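Local coordinates for protein quinone oxidoreductase (Coxiella burnetii, PDB 3TQH) that probably reduces quinones with NADPH, and binds that cofactor as a member of the medium-chain dehydrogenase/reductase family, joining a GroES-like domain to a Rossmann-type one, at residues K5-I10 and T26-Y31; A9-Q14 and N66-L71; Q35-V40 and V79-S84; L71-S76 and D103-Y108; F295-A300 and L316-R321. One frame throughout, in Å; residues are numbered along the deposited sequence.

Contact 1: residues K5-I10 and T26-Y31; sequences KEMKAI and TPTPEY
Met7, present as selenomethionine, and Thr26 lie side by side on one face of a two-stranded beta hairpin formed by strands 6-12 and 21-27, their side chains pointing the same way. The CG of Met7 stands between its own backbone N and carbonyl carbon (chi1 63°), and the chain beyond is extended, which brings CE to 3.3 Å from CG2 of Thr26. CG2 of Thr26 also lies 4.0 Å from CB of Ala9. Pro29 crosses the end of the selenomethionine at about a right angle and sets its CD 3.9 Å from SE of Met7. Ala109, Glu110 and Tyr111 touch Met7 as well, so its apolar chain is enclosed, whereas Glu6 is exposed.

The backbone evidence fixes the register. Met7 and Thr26 are a hydrogen-bonded antiparallel pair, with Met7 N 2.7 Å from Thr26 O and Thr26 N 2.9 Å from Met7 O. Glu6 and Pro27 form the neighbouring non-hydrogen-bonded pair, where the side chains diverge although the CA atoms are only 4.4 Å apart. Past the end of the strand the pairing continues with Thr28 N giving a bond of 2.7 Å to Lys5 O, at an N-H...O angle of 148°. The same carbonyl receives a CA-H...O contact, with Pro27 CA 3.3 Å from Lys5 O.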
# COMPACT_ATOMS: atom_id res chain seq x y z
N LYS A 5 2.76 28.68 -13.37
CA LYS A 5 1.75 27.63 -13.06
C LYS A 5 2.15 26.24 -13.56
O LYS A 5 1.33 25.31 -13.51
CB LYS A 5 0.39 28.03 -13.65
CG LYS A 5 -0.25 29.25 -12.99
CD LYS A 5 -1.68 29.47 -13.51
CE LYS A 5 -2.55 30.23 -12.50
NZ LYS A 5 -2.26 31.69 -12.49
N GLU A 6 3.39 26.08 -14.03
CA GLU A 6 3.88 24.78 -14.52
C GLU A 6 4.54 23.94 -13.43
O GLU A 6 5.02 24.46 -12.42
CB GLU A 6 4.90 24.96 -15.65
CG GLU A 6 4.32 25.36 -17.00
CD GLU A 6 4.84 24.45 -18.11
OE1 GLU A 6 5.66 24.90 -18.94
OE2 GLU A 6 4.43 23.27 -18.13
N MSE A 7 4.58 22.63 -13.67
CA MSE A 7 5.30 21.68 -12.83
C MSE A 7 5.74 20.47 -13.65
O MSE A 7 5.24 20.25 -14.75
CB MSE A 7 4.40 21.21 -11.69
CG MSE A 7 3.14 20.45 -12.15
SE MSE A 7 2.32 19.46 -10.70
CE MSE A 7 1.04 18.36 -11.69
N LYS A 8 6.68 19.70 -13.10
CA LYS A 8 7.07 18.41 -13.65
C LYS A 8 6.20 17.31 -13.04
O LYS A 8 5.94 17.31 -11.83
CB LYS A 8 8.55 18.12 -13.37
CG LYS A 8 9.52 19.22 -13.82
CD LYS A 8 10.97 18.90 -13.41
CE LYS A 8 11.96 19.98 -13.87
NZ LYS A 8 11.94 21.20 -13.01
N ALA A 9 5.76 16.38 -13.88
CA ALA A 9 4.94 15.25 -13.44
C ALA A 9 5.06 14.06 -14.38
O ALA A 9 5.31 14.23 -15.57
CB ALA A 9 3.49 15.68 -13.33
N ILE A 10 4.91 12.85 -13.84
CA ILE A 10 4.91 11.64 -14.66
C ILE A 10 3.50 11.42 -15.19
O ILE A 10 2.55 11.41 -14.43
CB ILE A 10 5.36 10.39 -13.87
CG1 ILE A 10 6.85 10.49 -13.50
CG2 ILE A 10 5.10 9.11 -14.68
CD1 ILE A 10 7.79 10.41 -14.68
N THR A 26 3.53 20.10 -17.08
CA THR A 26 2.08 20.13 -16.95
C THR A 26 1.68 21.21 -15.94
O THR A 26 2.48 21.60 -15.10
CB THR A 26 1.56 18.74 -16.50
OG1 THR A 26 0.29 18.47 -17.11
CG2 THR A 26 1.46 18.66 -14.97
N PRO A 27 0.42 21.69 -16.02
CA PRO A 27 -0.02 22.73 -15.09
C PRO A 27 -0.16 22.24 -13.66
O PRO A 27 -0.31 21.03 -13.42
CB PRO A 27 -1.40 23.13 -15.63
CG PRO A 27 -1.60 22.38 -16.90
CD PRO A 27 -0.68 21.22 -16.88
N THR A 28 -0.11 23.17 -12.71
CA THR A 28 -0.35 22.85 -11.31
C THR A 28 -1.83 22.49 -11.17
O THR A 28 -2.67 23.06 -11.88
CB THR A 28 0.01 24.01 -10.35
OG1 THR A 28 -0.48 25.25 -10.88
CG2 THR A 28 1.51 24.12 -10.18
N PRO A 29 -2.15 21.53 -10.30
CA PRO A 29 -3.55 21.18 -10.06
C PRO A 29 -4.40 22.38 -9.63
O PRO A 29 -3.91 23.26 -8.91
CB PRO A 29 -3.47 20.17 -8.92
CG PRO A 29 -2.12 19.61 -8.99
CD PRO A 29 -1.23 20.66 -9.54
N GLU A 30 -5.64 22.40 -10.07
CA GLU A 30 -6.63 23.32 -9.53
C GLU A 30 -7.06 22.80 -8.16
O GLU A 30 -7.06 21.60 -7.91
CB GLU A 30 -7.85 23.41 -10.46
CG GLU A 30 -7.54 24.01 -11.82
CD GLU A 30 -8.67 23.83 -12.82
OE1 GLU A 30 -9.20 22.71 -12.95
OE2 GLU A 30 -9.03 24.83 -13.49
N TYR A 31 -7.41 23.72 -7.27
CA TYR A 31 -7.93 23.32 -5.96
C TYR A 31 -9.17 24.15 -5.66
O TYR A 31 -9.21 25.35 -5.93
CB TYR A 31 -6.87 23.47 -4.86
CG TYR A 31 -6.26 24.85 -4.76
CD1 TYR A 31 -5.11 25.18 -5.47
CD2 TYR A 31 -6.83 25.83 -3.95
CE1 TYR A 31 -4.56 26.45 -5.39
CE2 TYR A 31 -6.28 27.10 -3.85
CZ TYR A 31 -5.14 27.40 -4.58
OH TYR A 31 -4.60 28.66 -4.50

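Contact 2: residues A9-Q14 and N66-L71; sequences AIQFDQ and NLPSGL
Phe12 and Ser69 form a single antiparallel bridge between the end of strand 6-12 and the irregular loop 66-71, the touching parts running 139° apart. Both backbone bonds of this pair are present: Phe12 N lies 3.1 Å from Ser69 O, and Ser69 N lies 3.2 Å from Phe12 O. The peptide bond before Pro68 is cis, and Leu67 on its far side still reaches Phe12 and Asp13. At the other end, water 1 donates to Ile10 O at 2.8 Å and accepts from Leu71 N, bridging two atoms that are 4.1 Å apart.

The Phe12 ring carries most of the side-chain contact. With chi1 at 64° it leans toward the loop, where Leu67 and Leu71 approach it obliquely. CE1 of Phe12 is 3.7 Å from CD2 of Leu67, while CE2 is 3.8 Å from CG of Leu71. The carbonyl O of Gly70 comes up at the ring edge, near its plane, 3.6 Å from CE2 of Phe12; the hydroxyl of Ser69 donates to this same oxygen. The extended side chain of Gln11 brings NE2 to 3.7 Å from CB of Pro68, and its OE1 is bonded to Thr26 OG1.

Around the bridge, Lys22 forms a salt bridge with Asp13, Leu21 of strand 21-27 touches both Ile10 and Leu71, and helix 300-308 packs on these two residues through Ala300 and His304.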
# COMPACT_ATOMS: atom_id res chain seq x y z
N ALA A 9 5.76 16.38 -13.88
CA ALA A 9 4.94 15.25 -13.44
C ALA A 9 5.06 14.06 -14.38
O ALA A 9 5.31 14.23 -15.57
CB ALA A 9 3.49 15.68 -13.33
N ILE A 10 4.91 12.85 -13.84
CA ILE A 10 4.91 11.64 -14.66
C ILE A 10 3.50 11.42 -15.19
O ILE A 10 2.55 11.41 -14.43
CB ILE A 10 5.36 10.39 -13.87
CG1 ILE A 10 6.85 10.49 -13.50
CG2 ILE A 10 5.10 9.11 -14.68
CD1 ILE A 10 7.79 10.41 -14.68
N GLN A 11 3.38 11.27 -16.51
CA GLN A 11 2.10 10.92 -17.11
C GLN A 11 2.27 9.76 -18.05
O GLN A 11 3.39 9.41 -18.41
CB GLN A 11 1.50 12.12 -17.84
CG GLN A 11 0.79 13.08 -16.90
CD GLN A 11 0.30 14.35 -17.57
OE1 GLN A 11 -0.15 15.26 -16.89
NE2 GLN A 11 0.39 14.41 -18.90
N PHE A 12 1.16 9.15 -18.43
CA PHE A 12 1.15 8.17 -19.51
C PHE A 12 -0.02 8.50 -20.43
O PHE A 12 -1.08 8.91 -19.96
CB PHE A 12 1.10 6.73 -18.97
CG PHE A 12 -0.15 6.38 -18.20
CD1 PHE A 12 -1.11 5.54 -18.75
CD2 PHE A 12 -0.35 6.85 -16.90
CE1 PHE A 12 -2.26 5.20 -18.04
CE2 PHE A 12 -1.50 6.52 -16.19
CZ PHE A 12 -2.46 5.69 -16.77
N ASP A 13 0.19 8.34 -21.73
CA ASP A 13 -0.80 8.65 -22.75
C ASP A 13 -1.60 7.42 -23.17
O ASP A 13 -2.68 7.54 -23.74
CB ASP A 13 -0.12 9.24 -23.99
CG ASP A 13 0.57 10.57 -23.70
OD1 ASP A 13 0.78 10.88 -22.50
OD2 ASP A 13 0.89 11.30 -24.66
N GLN A 14 -1.06 6.24 -22.90
CA GLN A 14 -1.69 4.99 -23.31
C GLN A 14 -1.37 3.91 -22.31
O GLN A 14 -0.34 3.96 -21.64
CB GLN A 14 -1.19 4.57 -24.70
CG GLN A 14 0.33 4.50 -24.82
CD GLN A 14 0.82 4.25 -26.24
OE1 GLN A 14 0.57 3.20 -26.82
NE2 GLN A 14 1.53 5.23 -26.80
N ASN A 66 -9.94 9.15 -20.65
CA ASN A 66 -9.52 10.38 -19.96
C ASN A 66 -8.00 10.54 -19.83
O ASN A 66 -7.52 11.26 -18.96
CB ASN A 66 -10.18 10.46 -18.58
CG ASN A 66 -11.68 10.72 -18.67
OD1 ASN A 66 -12.47 9.80 -18.93
ND2 ASN A 66 -12.07 11.97 -18.45
N LEU A 67 -7.24 9.87 -20.70
CA LEU A 67 -5.79 10.00 -20.71
C LEU A 67 -5.37 11.26 -21.47
O LEU A 67 -6.14 11.75 -22.30
CB LEU A 67 -5.14 8.75 -21.33
CG LEU A 67 -5.42 7.41 -20.64
CD1 LEU A 67 -4.71 6.28 -21.37
CD2 LEU A 67 -5.02 7.45 -19.17
N PRO A 68 -4.16 11.78 -21.21
CA PRO A 68 -3.14 11.28 -20.29
C PRO A 68 -3.50 11.42 -18.81
O PRO A 68 -4.26 12.32 -18.43
CB PRO A 68 -1.92 12.15 -20.61
CG PRO A 68 -2.47 13.38 -21.15
CD PRO A 68 -3.69 12.98 -21.93
N SER A 69 -2.94 10.54 -18.00
CA SER A 69 -3.19 10.53 -16.57
C SER A 69 -1.88 10.51 -15.80
O SER A 69 -0.88 9.96 -16.27
CB SER A 69 -4.00 9.28 -16.20
OG SER A 69 -4.12 9.13 -14.80
N GLY A 70 -1.89 11.13 -14.62
CA GLY A 70 -0.81 10.96 -13.65
C GLY A 70 -0.90 9.60 -12.98
O GLY A 70 -1.72 8.76 -13.36
N LEU A 71 -0.05 9.38 -11.98
CA LEU A 71 -0.04 8.16 -11.20
C LEU A 71 0.36 8.44 -9.76
O LEU A 71 1.04 9.42 -9.47
CB LEU A 71 0.94 7.15 -11.80
CG LEU A 71 0.46 6.21 -12.90
CD1 LEU A 71 1.58 5.23 -13.25
CD2 LEU A 71 -0.81 5.45 -12.50
O HOH W 1 1.51 12.17 -11.92

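Contact 3: residues Q35-V40 and V79-S84; sequences QMLIKV and VIELGS
The flat groups joining Leu37 to Ile80 and Glu81 are peptide carbonyls, and their planes are used unequally. Leu37 N approaches the Glu81 carbonyl from 35° above its plane, at 2.8 Å from Glu81 O. The Leu37 carbonyl takes two donors: Ile80 N, 2.8 Å from Leu37 O and nearly in line with the C=O bond, and Glu81 N, at a longer 3.3 Å from Leu37 O. The carboxylate of Glu81 runs alongside Leu37, with OE2 3.7 Å from CD2 of Leu37.

Two residues facing one define a classic beta bulge, and the backbone of Ile80 (psi -39°) fits it. The strands, 36-44 and 74-82, are antiparallel neighbours in the sheet of the GroES-like domain. The register steps by one residue between the Leu37-Glu81 and Ile38-Val79 pairs, yet Met36, Ile38, Val79 and Leu82 still share one face. There CD1 of Ile38 presses on CG2 of Val79 at 3.4 Å, the two side chains crossing at a slant. Selenomethionine Met36 lies alongside Leu82, and a bend at chi3 (53°) brings its CE to 3.7 Å from CD2 of Leu82. At the bulge, CG1 of Ile80 meets CB of Lys39 at 3.5 Å.

The chemistry divides by face. Apolar packing, extended by Val95 and Val89, holds the Met36 side, whereas on the Leu37 side the hydroxyl of Tyr31 satisfies OE1 of Glu81, so a polar bond secures that face.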
# COMPACT_ATOMS: atom_id res chain seq x y z
N GLN A 35 -10.13 22.62 -0.56
CA GLN A 35 -8.93 21.82 -0.81
C GLN A 35 -7.66 22.67 -0.65
O GLN A 35 -7.74 23.86 -0.35
CB GLN A 35 -9.00 21.21 -2.21
CG GLN A 35 -10.18 20.28 -2.41
CD GLN A 35 -10.18 19.63 -3.78
OE1 GLN A 35 -9.96 18.43 -3.90
NE2 GLN A 35 -10.40 20.42 -4.81
N MSE A 36 -6.50 22.06 -0.85
CA MSE A 36 -5.21 22.75 -0.73
C MSE A 36 -4.23 22.31 -1.81
O MSE A 36 -4.42 21.28 -2.45
CB MSE A 36 -4.61 22.50 0.66
CG MSE A 36 -4.29 21.04 0.94
SE MSE A 36 -4.20 20.58 2.85
CE MSE A 36 -5.93 21.29 3.42
N LEU A 37 -3.18 23.11 -2.02
CA LEU A 37 -2.10 22.75 -2.92
C LEU A 37 -0.86 22.42 -2.09
O LEU A 37 -0.46 23.20 -1.22
CB LEU A 37 -1.80 23.89 -3.89
CG LEU A 37 -0.86 23.58 -5.06
CD1 LEU A 37 -1.50 22.61 -6.05
CD2 LEU A 37 -0.46 24.87 -5.77
N ILE A 38 -0.25 21.27 -2.38
CA ILE A 38 0.89 20.76 -1.62
C ILE A 38 2.14 20.69 -2.49
O ILE A 38 2.10 20.13 -3.58
CB ILE A 38 0.62 19.31 -1.11
CG1 ILE A 38 -0.71 19.21 -0.37
CG2 ILE A 38 1.76 18.85 -0.21
CD1 ILE A 38 -0.78 20.02 0.89
N LYS A 39 3.25 21.25 -2.02
CA LYS A 39 4.55 21.01 -2.64
C LYS A 39 5.04 19.63 -2.19
O LYS A 39 5.28 19.42 -1.00
CB LYS A 39 5.55 22.10 -2.22
CG LYS A 39 6.96 21.92 -2.80
CD LYS A 39 8.01 22.75 -2.04
CE LYS A 39 8.01 24.20 -2.47
NZ LYS A 39 9.27 24.90 -2.06
N VAL A 40 5.18 18.70 -3.13
CA VAL A 40 5.52 17.31 -2.81
C VAL A 40 7.01 17.13 -2.52
O VAL A 40 7.86 17.51 -3.31
CB VAL A 40 5.10 16.34 -3.95
CG1 VAL A 40 5.51 14.90 -3.62
CG2 VAL A 40 3.59 16.42 -4.18
N VAL A 79 2.25 22.30 2.64
CA VAL A 79 1.08 23.04 2.17
C VAL A 79 1.52 24.42 1.70
O VAL A 79 2.12 25.19 2.46
CB VAL A 79 0.02 23.19 3.27
CG1 VAL A 79 -1.16 24.01 2.77
CG2 VAL A 79 -0.44 21.82 3.76
N ILE A 80 1.23 24.73 0.44
CA ILE A 80 1.69 25.97 -0.19
C ILE A 80 0.55 26.95 -0.44
O ILE A 80 0.74 28.15 -0.29
CB ILE A 80 2.41 25.66 -1.53
CG1 ILE A 80 3.74 24.97 -1.27
CG2 ILE A 80 2.65 26.93 -2.33
CD1 ILE A 80 4.67 25.76 -0.37
N GLU A 81 -0.60 26.44 -0.84
CA GLU A 81 -1.80 27.25 -1.02
C GLU A 81 -2.98 26.57 -0.35
O GLU A 81 -3.05 25.34 -0.28
CB GLU A 81 -2.05 27.51 -2.51
CG GLU A 81 -0.87 28.22 -3.19
CD GLU A 81 -1.13 28.65 -4.64
OE1 GLU A 81 -2.23 29.17 -4.95
OE2 GLU A 81 -0.21 28.50 -5.47
N LEU A 82 -3.90 27.38 0.16
CA LEU A 82 -5.09 26.90 0.85
C LEU A 82 -6.34 27.52 0.24
O LEU A 82 -6.35 28.68 -0.16
CB LEU A 82 -5.04 27.26 2.34
CG LEU A 82 -4.45 26.22 3.29
CD1 LEU A 82 -4.47 26.74 4.72
CD2 LEU A 82 -5.22 24.92 3.20
N GLY A 83 -7.41 26.72 0.18
CA GLY A 83 -8.71 27.22 -0.23
C GLY A 83 -9.28 28.16 0.82
O GLY A 83 -8.86 28.15 1.97
N SER A 84 -10.24 28.98 0.40
CA SER A 84 -10.86 29.97 1.28
C SER A 84 -11.52 29.36 2.52
O SER A 84 -11.56 30.00 3.57
CB SER A 84 -11.91 30.77 0.49
OG SER A 84 -11.43 31.12 -0.79

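Contact 4: residues L71-S76 and D103-Y108; sequences LGYDFS and DHPCCY
Leu71 and Gly72 offer successive carbonyls to the loop 103-108; the touching parts, 71-75 and 105-108, run 72° apart. Tyr108 N lies 2.8 Å from Leu71 O. Gly72 O accepts from both Cys106 N (3.0 Å) and Cys107 N (3.1 Å), the first in the plane of the carbonyl, the second 48° above it. Gly72, at positive phi, has no CB to jam against the carbonyl O of Leu71 or the Tyr108 ring.

Leu71 CB sits over one face of the Tyr108 ring as a CH-pi contact, 3.9 Å from the centroid. Pro105 CB lies 3.7 Å from CE1 of Tyr73. A chi1 of -70° sets SG of Cys107 3.3 Å from Tyr73 O, oblique to the Phe75 ring.

The contact is buried: Tyr73 is about 5 Å from the NADPH-binding Lys268 between side chains, Leu71 about 9 Å from Lys51. Strand 6-12 bonds to Tyr108 through Ile10, strand 94-98 packs on Tyr73 and Phe75, and the Tyr108 hydroxyl bonds to Asp49 of helix 47-53 and His304 of helix 300-308.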
# COMPACT_ATOMS: atom_id res chain seq x y z
N LEU A 71 -0.05 9.38 -11.98
CA LEU A 71 -0.04 8.16 -11.20
C LEU A 71 0.36 8.44 -9.76
O LEU A 71 1.04 9.42 -9.47
CB LEU A 71 0.94 7.15 -11.80
CG LEU A 71 0.46 6.21 -12.90
CD1 LEU A 71 1.58 5.23 -13.25
CD2 LEU A 71 -0.81 5.45 -12.50
N GLY A 72 -0.05 7.55 -8.85
CA GLY A 72 0.38 7.61 -7.45
C GLY A 72 -0.66 8.21 -6.53
O GLY A 72 -1.33 9.18 -6.89
N TYR A 73 -0.80 7.63 -5.34
CA TYR A 73 -1.76 8.11 -4.35
C TYR A 73 -1.10 8.59 -3.05
O TYR A 73 -1.66 9.44 -2.36
CB TYR A 73 -2.76 7.00 -4.00
CG TYR A 73 -3.62 6.51 -5.15
CD1 TYR A 73 -4.50 7.36 -5.82
CD2 TYR A 73 -3.58 5.17 -5.54
CE1 TYR A 73 -5.30 6.89 -6.86
CE2 TYR A 73 -4.38 4.70 -6.58
CZ TYR A 73 -5.23 5.55 -7.23
OH TYR A 73 -6.02 5.06 -8.26
N ASP A 74 0.07 8.04 -2.72
CA ASP A 74 0.74 8.31 -1.45
C ASP A 74 1.67 9.50 -1.61
O ASP A 74 2.44 9.55 -2.57
CB ASP A 74 1.61 7.12 -1.04
CG ASP A 74 0.81 5.94 -0.50
OD1 ASP A 74 -0.43 6.04 -0.38
OD2 ASP A 74 1.45 4.91 -0.18
N PHE A 75 1.63 10.43 -0.66
CA PHE A 75 2.50 11.60 -0.75
C PHE A 75 2.86 12.19 0.60
O PHE A 75 2.22 11.94 1.62
CB PHE A 75 1.85 12.70 -1.60
CG PHE A 75 0.86 13.54 -0.84
CD1 PHE A 75 -0.48 13.17 -0.78
CD2 PHE A 75 1.28 14.67 -0.16
CE1 PHE A 75 -1.38 13.94 -0.08
CE2 PHE A 75 0.39 15.44 0.55
CZ PHE A 75 -0.95 15.08 0.60
N SER A 76 3.89 13.02 0.56
CA SER A 76 4.43 13.70 1.71
C SER A 76 4.90 15.06 1.20
O SER A 76 5.45 15.15 0.10
CB SER A 76 5.60 12.88 2.24
OG SER A 76 6.02 13.35 3.50
N ASP A 103 -9.89 7.88 -8.43
CA ASP A 103 -10.10 8.15 -9.86
C ASP A 103 -9.16 9.19 -10.49
O ASP A 103 -9.16 9.35 -11.71
CB ASP A 103 -11.56 8.55 -10.10
CG ASP A 103 -12.53 7.39 -9.90
OD1 ASP A 103 -12.08 6.21 -9.88
OD2 ASP A 103 -13.75 7.64 -9.77
N HIS A 104 -8.35 9.88 -9.67
CA HIS A 104 -7.45 10.91 -10.19
C HIS A 104 -6.03 10.77 -9.64
O HIS A 104 -5.53 11.69 -9.00
CB HIS A 104 -8.00 12.30 -9.86
CG HIS A 104 -9.38 12.55 -10.39
ND1 HIS A 104 -9.64 12.72 -11.73
CD2 HIS A 104 -10.57 12.66 -9.76
CE1 HIS A 104 -10.93 12.93 -11.91
NE2 HIS A 104 -11.52 12.90 -10.73
N PRO A 105 -5.37 9.63 -9.91
CA PRO A 105 -4.01 9.43 -9.40
C PRO A 105 -3.07 10.50 -9.95
O PRO A 105 -3.18 10.87 -11.11
CB PRO A 105 -3.63 8.04 -9.90
CG PRO A 105 -4.54 7.79 -11.07
CD PRO A 105 -5.82 8.50 -10.75
N CYS A 106 -2.16 10.99 -9.11
CA CYS A 106 -1.50 12.27 -9.38
C CYS A 106 -0.22 12.58 -8.60
O CYS A 106 0.31 13.68 -8.73
CB CYS A 106 -2.51 13.38 -9.05
SG CYS A 106 -2.96 13.41 -7.28
N CYS A 107 0.30 11.64 -7.82
CA CYS A 107 1.35 11.95 -6.86
C CYS A 107 2.79 11.86 -7.39
O CYS A 107 3.70 12.42 -6.77
CB CYS A 107 1.20 11.09 -5.61
SG CYS A 107 -0.23 11.48 -4.59
N TYR A 108 3.01 11.17 -8.51
CA TYR A 108 4.32 11.22 -9.19
C TYR A 108 4.45 12.61 -9.81
O TYR A 108 4.35 12.77 -11.03
CB TYR A 108 4.44 10.18 -10.32
CG TYR A 108 4.34 8.71 -9.97
CD1 TYR A 108 3.92 8.26 -8.71
CD2 TYR A 108 4.62 7.75 -10.94
CE1 TYR A 108 3.82 6.89 -8.44
CE2 TYR A 108 4.52 6.40 -10.68
CZ TYR A 108 4.12 5.97 -9.44
OH TYR A 108 4.02 4.62 -9.21
O HOH W 1 1.51 12.17 -11.92

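Contact 5: residues F295-A300 and L316-R321; sequences FQLSEA and LVFKVR
Phe295 pairs in parallel with Phe318 through two backbone hydrogen bonds, Phe295 N to Val317 O at 2.8 Å and Lys319 N to Phe295 O, also at 2.8 Å. Water 2 extends the ladder where the strand stops, accepting from Leu297 N and donating to Lys319 O. Within the loop, Gln296 N bonds to OE2 of Glu299 at 2.8 Å, on the lone pair anti to the other oxygen. Glu299 stands at the N-cap position of helix 300-308.

Apolar packing centres on the Phe318 ring. With chi1 of Leu297 at -73°, its CD2 makes a CH-pi contact over one face, 3.9 Å from the Phe318 ring centroid, the two side chains crossing at about a right angle. CB of Ala300 touches CZ of Phe318 at 3.9 Å. Phe295 packs its CB 3.6 Å from CD1 of Phe318, and its own ring meets Leu316 at the edge.

A polar atom also reaches the Phe318 ring edge: Gln296 O, 3.3 Å from CE1 of Phe318.

Of the ionic contacts, Arg293 bridges to OE1 of Glu299, and NZ of Lys319 folds back to the terminal carboxylate of Arg321.

Strand 291-295, helix 300-308 and parallel strand 315-319 thus make a right-handed beta-alpha-beta crossover, with Leu316 close to the NADPH-binding Val312.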
# COMPACT_ATOMS: atom_id res chain seq x y z
N PHE A 295 14.07 6.59 -5.65
CA PHE A 295 14.17 7.00 -7.06
C PHE A 295 13.92 8.49 -7.26
O PHE A 295 13.19 9.10 -6.47
CB PHE A 295 13.13 6.26 -7.91
CG PHE A 295 13.39 4.79 -8.07
CD1 PHE A 295 14.19 4.33 -9.10
CD2 PHE A 295 12.80 3.88 -7.22
CE1 PHE A 295 14.42 2.97 -9.27
CE2 PHE A 295 13.02 2.52 -7.38
CZ PHE A 295 13.84 2.07 -8.40
N GLN A 296 14.47 9.06 -8.33
CA GLN A 296 13.96 10.33 -8.85
C GLN A 296 12.78 10.05 -9.80
O GLN A 296 12.67 8.94 -10.34
CB GLN A 296 15.04 11.08 -9.63
CG GLN A 296 16.35 11.27 -8.89
CD GLN A 296 17.32 12.11 -9.69
OE1 GLN A 296 17.02 13.25 -10.04
NE2 GLN A 296 18.48 11.54 -10.02
N LEU A 297 11.90 11.03 -10.00
CA LEU A 297 10.80 10.90 -10.97
C LEU A 297 11.32 10.56 -12.36
O LEU A 297 10.69 9.83 -13.12
CB LEU A 297 9.96 12.19 -11.04
CG LEU A 297 9.06 12.48 -9.85
CD1 LEU A 297 8.43 13.85 -9.98
CD2 LEU A 297 7.98 11.42 -9.71
N SER A 298 12.49 11.11 -12.68
CA SER A 298 13.21 10.80 -13.91
C SER A 298 13.44 9.30 -14.16
O SER A 298 13.62 8.88 -15.30
CB SER A 298 14.55 11.53 -13.89
OG SER A 298 15.46 10.93 -14.77
N GLU A 299 13.44 8.51 -13.09
CA GLU A 299 13.68 7.07 -13.16
C GLU A 299 12.39 6.25 -13.05
O GLU A 299 12.43 5.08 -12.67
CB GLU A 299 14.61 6.65 -12.02
CG GLU A 299 15.92 7.41 -11.92
CD GLU A 299 16.71 6.99 -10.69
OE1 GLU A 299 17.60 6.12 -10.82
OE2 GLU A 299 16.44 7.50 -9.58
N ALA A 300 11.25 6.85 -13.39
CA ALA A 300 9.96 6.19 -13.20
C ALA A 300 9.83 4.86 -13.96
O ALA A 300 9.32 3.89 -13.41
CB ALA A 300 8.82 7.13 -13.59
N LEU A 316 9.26 1.06 -2.46
CA LEU A 316 9.99 1.94 -3.37
C LEU A 316 9.39 3.33 -3.19
O LEU A 316 8.18 3.46 -2.96
CB LEU A 316 9.83 1.49 -4.82
CG LEU A 316 10.21 0.05 -5.18
CD1 LEU A 316 9.97 -0.18 -6.67
CD2 LEU A 316 11.65 -0.26 -4.81
N VAL A 317 10.23 4.36 -3.29
CA VAL A 317 9.75 5.72 -3.10
C VAL A 317 10.46 6.72 -4.02
O VAL A 317 11.65 6.59 -4.31
CB VAL A 317 9.89 6.16 -1.62
CG1 VAL A 317 11.36 6.22 -1.21
CG2 VAL A 317 9.20 7.50 -1.37
N PHE A 318 9.69 7.70 -4.49
CA PHE A 318 10.25 8.83 -5.22
C PHE A 318 10.62 9.92 -4.23
O PHE A 318 9.80 10.32 -3.39
CB PHE A 318 9.24 9.40 -6.23
CG PHE A 318 9.01 8.53 -7.43
CD1 PHE A 318 10.07 8.20 -8.28
CD2 PHE A 318 7.73 8.08 -7.74
CE1 PHE A 318 9.85 7.40 -9.40
CE2 PHE A 318 7.51 7.28 -8.87
CZ PHE A 318 8.57 6.95 -9.69
N LYS A 319 11.86 10.39 -4.31
CA LYS A 319 12.26 11.61 -3.63
C LYS A 319 12.08 12.75 -4.63
O LYS A 319 12.81 12.84 -5.62
CB LYS A 319 13.72 11.52 -3.18
CG LYS A 319 14.31 12.84 -2.69
CD LYS A 319 15.78 12.68 -2.29
CE LYS A 319 16.00 12.97 -0.82
NZ LYS A 319 15.62 14.38 -0.47
N VAL A 320 11.08 13.59 -4.39
CA VAL A 320 10.76 14.69 -5.30
C VAL A 320 11.57 15.93 -4.91
O VAL A 320 12.05 16.66 -5.78
CB VAL A 320 9.24 14.98 -5.32
CG1 VAL A 320 8.92 16.10 -6.28
CG2 VAL A 320 8.48 13.72 -5.70
N ARG A 321 11.72 16.14 -3.60
CA ARG A 321 12.63 17.14 -3.05
C ARG A 321 13.32 16.56 -1.81
O ARG A 321 14.54 16.66 -1.65
CB ARG A 321 11.87 18.41 -2.66
CG ARG A 321 11.26 19.16 -3.83
CD ARG A 321 10.56 20.43 -3.35
NE ARG A 321 10.30 21.36 -4.45
CZ ARG A 321 9.32 21.23 -5.35
NH1 ARG A 321 8.48 20.19 -5.32
NH2 ARG A 321 9.18 22.16 -6.30
OXT ARG A 321 12.66 15.98 -0.93
O HOH W 2 12.81 13.29 -8.45

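How the contacts relate
Contacts 4 and 5 are the buried pair, meeting where the Tyr108 and Phe318 rings pack edge-to-face. Contacts 1, 2 and 3 are partly exposed and lie nearer the periphery. Strand 6-12 serves contacts 1 and 2, which also touch through Thr26 OG1 and Gln11 OE1; strand 74-82 serves contacts 3 and 4. Leu71 and water 1 belong to both contacts 2 and 4, and the water, together with the Ile10 N to Tyr108 O bond, joins strand 6-12 to contact 4. Antiparallel pairing marks contacts 1 and 3, interrupted by a bulge in contact 3, while contact 2 has one bridge, contact 4 loop carbonyls and contact 5 a parallel pair. Tyr31 to Glu81 links contact 1 with contact 3.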